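Local coordinates for protein glycoside hydrolase (Streptococcus pneumoniae serotype 4, PDB 6ORH) that probably acts as an alpha-L-fucosidase of glycoside hydrolase family 29, cleaving fucose from host-derived glycans, at residues E44-F49 and V93-W98; L83-H88 and K102-L107. The protein carries 2 engineered substitutions. One frame throughout, in Å; residues are numbered along the deposited sequence.

In the fold
Both contacts belong to the catalytic alpha-L-fucosidase part of the chain, and their segments alternate in sequence: 83-88 and 93-98 lie in the long connection from strand 70-74 to helix 105-116. Interaction 1 sets this connection against the loop 44-49 between helices 31-35 and 56-65. Interaction 2 closes the same connection upon the start of helix 105-116. The first is partly buried and, without a direct hydrogen bond, relies on an aromatic pair and prolines, with a water bridge that depends on one conformer of E47; the second is buried and built on a backbone bond and a helix N-cap. Their centres lie 12 Å apart, and they abut where V93 CG2 comes 3.3 Å from G103 O.

Interaction 1: residues E44-F49 and V93-W98; sequences EDPERF and VKVSPW
F49 and W98 form the aromatic part of this contact, an offset edge-to-face pair. The centroids of the F49 ring and the W98 five-membered ring are 5.7 Å apart and the planes stand at 79°, with the edge of F49 turned to the face of W98. CG of F49 lies anti to its backbone N (chi1 -173°), which brings CE2 within 3.8 Å of V93 CG1.

Apolar packing continues at P46, which lies alongside V95 and points the same way; P46 CB and V95 CG2 are 3.7 Å apart. P97 places CG 3.5 Å from E47 O, a van der Waals approach of ring to carbonyl.

Between the segments the polar link is indirect: one water donates to V95 O at 2.7 Å and, in one of two E47 conformers, also to OE2, a less certain bridge. Within the segments, S96 OG donates to V93 O (3.1 Å), which also accepts from S96 N on the same face of its plane. F49 O is buried here without a polar partner.

D45 OD1 receives E47 N at 2.9 Å from above the carboxylate plane, an Asx turn leading into the 3-10 turn 46-48. The whole is a loop-to-loop contact in a TIM-barrel-type catalytic domain: the loop between helices 31-35 and 56-65 packs on the connection from strand 70-74 to helix 105-116.

Interaction 2: residues L83-H88 and K102-L107; sequences LYPTAH and KGDLLL
D104 and P85 meet with their side chains at about a right angle. The carboxylate of D104 lies against the CD corner of the proline ring, P85 CD being 3.3 Å from D104 CG. On the neighbouring residue, Y84 CB comes to 3.3 Å from D104 OD1, so the acid packs against the carbon atoms of two successive residues. CG of Y84 sits between its own backbone N and carbonyl carbon (chi1 73°), an orientation that carries the ring away from segment 102-107 and toward helix 139-154, where the hydroxyl hydrogen-bonds E152.

The two oxygens of D104 have separate tasks. OD2 is bonded to the hydroxyl of Y159, while D104 OD1 accepts from L107 N at 2.9 Å, the N-H approaching from 68° out of the carboxylate plane. D104 is thereby the N-cap of helix 105-116, the helix following strand 70-74 in the TIM-barrel-type catalytic domain, and its charge would probably be favourable beside the helix N-terminus.

The backbone joins the segments beside this cap: L105 N donates to L83 O at 3.0 Å, with a C=O...N angle of 167°, nearly in line with the carbonyl. Next to that bond the side chains of L83 and L105 run side by side in the same direction, their ends meeting at L83 CD1 and L105 CD2, 4.1 Å apart. L106 faces Y84 instead, through beta carbons alone: L106 CB is 4.1 Å from Y84 CB.

P85 is the centre of an inverse gamma turn, in which T86 N returns to Y84 O at 2.8 Å.

Interaction 1: residues E44-F49 and V93-W98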
# COMPACT_ATOMS: atom_id res chain seq x y z
N GLU A 44 -31.66 12.11 -23.13
CA GLU A 44 -31.41 13.50 -22.79
C GLU A 44 -31.75 14.39 -23.98
O GLU A 44 -31.50 14.03 -25.13
CB GLU A 44 -29.94 13.70 -22.39
CG GLU A 44 -29.59 13.06 -21.06
CD GLU A 44 -29.39 11.55 -21.11
OE1 GLU A 44 -29.13 11.03 -22.20
OE2 GLU A 44 -29.51 10.91 -20.06
N ASP A 45 -32.28 15.57 -23.65
CA ASP A 45 -32.76 16.52 -24.64
C ASP A 45 -31.60 17.41 -25.08
O ASP A 45 -31.07 18.15 -24.26
CB ASP A 45 -33.91 17.35 -24.04
CG ASP A 45 -34.49 18.37 -25.00
OD1 ASP A 45 -33.98 18.49 -26.13
OD2 ASP A 45 -35.47 19.03 -24.61
N PRO A 46 -31.18 17.37 -26.37
CA PRO A 46 -30.11 18.24 -26.87
C PRO A 46 -30.32 19.73 -26.60
O PRO A 46 -29.35 20.48 -26.55
CB PRO A 46 -30.02 17.92 -28.36
CG PRO A 46 -30.54 16.48 -28.46
CD PRO A 46 -31.65 16.44 -27.43
N GLU A 47 -31.57 20.16 -26.41
CA GLU A 47 -31.82 21.57 -26.16
C GLU A 47 -31.22 22.01 -24.82
O GLU A 47 -30.95 23.20 -24.62
CB GLU A 47 -33.30 21.93 -26.27
CG GLU A 47 -33.94 21.46 -27.56
CD GLU A 47 -33.75 22.32 -28.81
OE1 GLU A 47 -33.17 23.41 -28.69
OE2 GLU A 47 -34.19 21.88 -29.89
N ARG A 48 -30.98 21.05 -23.90
CA ARG A 48 -30.43 21.38 -22.59
C ARG A 48 -28.92 21.65 -22.68
O ARG A 48 -28.34 22.23 -21.76
CB ARG A 48 -30.73 20.27 -21.57
CG ARG A 48 -32.20 20.09 -21.23
CD ARG A 48 -32.63 20.83 -19.98
NE ARG A 48 -31.99 20.33 -18.76
CZ ARG A 48 -32.46 19.33 -18.01
NH1 ARG A 48 -33.59 18.73 -18.34
NH2 ARG A 48 -31.81 18.94 -16.93
N PHE A 49 -28.29 21.23 -23.78
CA PHE A 49 -26.84 21.39 -23.93
C PHE A 49 -26.53 22.79 -24.46
O PHE A 49 -26.47 23.00 -25.68
CB PHE A 49 -26.25 20.29 -24.84
CG PHE A 49 -24.74 20.32 -24.90
CD1 PHE A 49 -23.98 19.83 -23.83
CD2 PHE A 49 -24.09 20.90 -25.97
CE1 PHE A 49 -22.60 19.95 -23.86
CE2 PHE A 49 -22.70 20.97 -26.02
CZ PHE A 49 -21.96 20.47 -24.96
N VAL A 93 -24.14 17.72 -31.28
CA VAL A 93 -24.17 19.15 -31.09
C VAL A 93 -24.88 19.87 -32.24
O VAL A 93 -25.28 21.00 -32.04
CB VAL A 93 -22.75 19.70 -30.89
CG1 VAL A 93 -22.28 19.42 -29.46
CG2 VAL A 93 -21.76 19.19 -31.93
N LYS A 94 -25.01 19.22 -33.40
CA LYS A 94 -25.70 19.85 -34.53
C LYS A 94 -27.13 20.24 -34.17
O LYS A 94 -27.65 21.21 -34.72
CB LYS A 94 -25.79 18.91 -35.73
CG LYS A 94 -24.53 18.74 -36.56
CD LYS A 94 -24.85 18.06 -37.90
CE LYS A 94 -23.63 17.94 -38.79
NZ LYS A 94 -23.95 17.27 -40.07
N VAL A 95 -27.76 19.51 -33.25
CA VAL A 95 -29.15 19.81 -32.91
C VAL A 95 -29.26 20.49 -31.54
O VAL A 95 -30.36 20.62 -30.99
CB VAL A 95 -30.04 18.55 -33.01
CG1 VAL A 95 -30.11 18.01 -34.43
CG2 VAL A 95 -29.63 17.46 -32.04
N SER A 96 -28.13 20.98 -31.01
CA SER A 96 -28.15 21.69 -29.75
C SER A 96 -28.10 23.19 -30.03
O SER A 96 -27.69 23.61 -31.10
CB SER A 96 -27.01 21.26 -28.85
OG SER A 96 -25.83 21.99 -29.14
N PRO A 97 -28.55 24.06 -29.09
CA PRO A 97 -28.44 25.50 -29.30
C PRO A 97 -27.04 26.07 -29.13
O PRO A 97 -26.79 27.23 -29.47
CB PRO A 97 -29.39 26.11 -28.27
CG PRO A 97 -29.59 25.04 -27.22
CD PRO A 97 -29.27 23.71 -27.86
N TRP A 98 -26.13 25.27 -28.58
CA TRP A 98 -24.77 25.76 -28.38
C TRP A 98 -24.22 26.22 -29.73
O TRP A 98 -24.32 25.49 -30.71
CB TRP A 98 -23.93 24.60 -27.80
CG TRP A 98 -22.50 24.96 -27.53
CD1 TRP A 98 -22.06 25.97 -26.74
CD2 TRP A 98 -21.32 24.29 -28.02
NE1 TRP A 98 -20.69 26.00 -26.72
CE2 TRP A 98 -20.21 24.97 -27.49
CE3 TRP A 98 -21.10 23.19 -28.87
CZ2 TRP A 98 -18.90 24.62 -27.80
CZ3 TRP A 98 -19.80 22.80 -29.14
CH2 TRP A 98 -18.72 23.51 -28.61
O HOH W 1 -32.79 19.37 -30.70

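Interaction 2: residues L83-H88 and K102-L107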
# COMPACT_ATOMS: atom_id res chain seq x y z
N LEU A 83 -20.15 15.13 -29.47
CA LEU A 83 -19.85 16.53 -29.16
C LEU A 83 -19.08 17.20 -30.31
O LEU A 83 -18.49 18.27 -30.13
CB LEU A 83 -19.06 16.57 -27.84
CG LEU A 83 -19.85 16.05 -26.63
CD1 LEU A 83 -18.95 16.03 -25.41
CD2 LEU A 83 -21.06 16.95 -26.36
N TYR A 84 -19.07 16.55 -31.48
CA TYR A 84 -18.58 17.17 -32.71
C TYR A 84 -19.63 16.86 -33.77
O TYR A 84 -20.41 15.92 -33.61
CB TYR A 84 -17.18 16.67 -33.08
CG TYR A 84 -17.11 15.26 -33.61
CD1 TYR A 84 -17.06 14.17 -32.74
CD2 TYR A 84 -17.14 14.99 -34.98
CE1 TYR A 84 -17.02 12.87 -33.23
CE2 TYR A 84 -17.10 13.69 -35.48
CZ TYR A 84 -17.06 12.62 -34.59
OH TYR A 84 -17.06 11.34 -35.09
N PRO A 85 -19.72 17.65 -34.86
CA PRO A 85 -20.74 17.44 -35.89
C PRO A 85 -20.52 16.26 -36.84
O PRO A 85 -20.29 16.39 -38.04
CB PRO A 85 -20.77 18.83 -36.56
CG PRO A 85 -19.35 19.27 -36.47
CD PRO A 85 -18.90 18.85 -35.08
N THR A 86 -20.59 15.06 -36.26
CA THR A 86 -20.43 13.83 -37.01
C THR A 86 -21.45 13.75 -38.15
O THR A 86 -22.58 14.23 -38.02
CB THR A 86 -20.61 12.63 -36.07
OG1 THR A 86 -20.47 11.41 -36.79
CG2 THR A 86 -21.90 12.65 -35.27
N ALA A 87 -21.04 13.06 -39.22
CA ALA A 87 -21.94 12.79 -40.33
C ALA A 87 -22.87 11.62 -40.01
O ALA A 87 -23.80 11.34 -40.78
CB ALA A 87 -21.14 12.49 -41.58
N HIS A 88 -22.62 10.91 -38.90
CA HIS A 88 -23.08 9.52 -38.79
C HIS A 88 -24.27 9.32 -37.84
O HIS A 88 -24.81 8.21 -37.78
CB HIS A 88 -21.90 8.59 -38.48
CG HIS A 88 -20.91 8.62 -39.59
ND1 HIS A 88 -21.24 8.28 -40.89
CD2 HIS A 88 -19.62 9.03 -39.63
CE1 HIS A 88 -20.18 8.41 -41.67
NE2 HIS A 88 -19.19 8.87 -40.92
N LYS A 102 -23.78 25.10 -34.65
CA LYS A 102 -22.62 25.06 -35.52
C LYS A 102 -21.36 24.81 -34.71
O LYS A 102 -20.26 25.13 -35.17
CB LYS A 102 -22.55 26.33 -36.37
CG LYS A 102 -23.73 26.41 -37.34
CD LYS A 102 -23.79 27.58 -38.29
CE LYS A 102 -24.85 27.36 -39.35
NZ LYS A 102 -24.61 26.10 -40.09
N GLY A 103 -21.54 24.23 -33.52
CA GLY A 103 -20.47 24.03 -32.54
C GLY A 103 -19.71 22.74 -32.80
O GLY A 103 -20.22 21.77 -33.37
N ASP A 104 -18.42 22.74 -32.42
CA ASP A 104 -17.63 21.54 -32.56
C ASP A 104 -16.62 21.54 -31.41
O ASP A 104 -15.63 22.26 -31.48
CB ASP A 104 -16.96 21.49 -33.95
CG ASP A 104 -16.09 20.27 -34.18
OD1 ASP A 104 -15.74 19.61 -33.17
OD2 ASP A 104 -15.76 19.98 -35.34
N LEU A 105 -16.90 20.77 -30.35
CA LEU A 105 -16.07 20.87 -29.15
C LEU A 105 -14.70 20.26 -29.42
O LEU A 105 -13.70 20.75 -28.91
CB LEU A 105 -16.77 20.19 -27.97
CG LEU A 105 -16.01 20.29 -26.64
CD1 LEU A 105 -15.84 21.76 -26.20
CD2 LEU A 105 -16.72 19.46 -25.57
N LEU A 106 -14.65 19.21 -30.26
CA LEU A 106 -13.37 18.60 -30.58
C LEU A 106 -12.49 19.61 -31.32
O LEU A 106 -11.29 19.67 -31.04
CB LEU A 106 -13.57 17.28 -31.34
CG LEU A 106 -12.29 16.55 -31.74
CD1 LEU A 106 -11.42 16.22 -30.53
CD2 LEU A 106 -12.62 15.28 -32.50
N LEU A 107 -13.09 20.40 -32.23
CA LEU A 107 -12.31 21.44 -32.91
C LEU A 107 -11.84 22.50 -31.92
O LEU A 107 -10.67 22.90 -31.97
CB LEU A 107 -13.19 22.08 -33.99
CG LEU A 107 -12.47 23.15 -34.82
CD1 LEU A 107 -11.34 22.53 -35.62
CD2 LEU A 107 -13.47 23.81 -35.77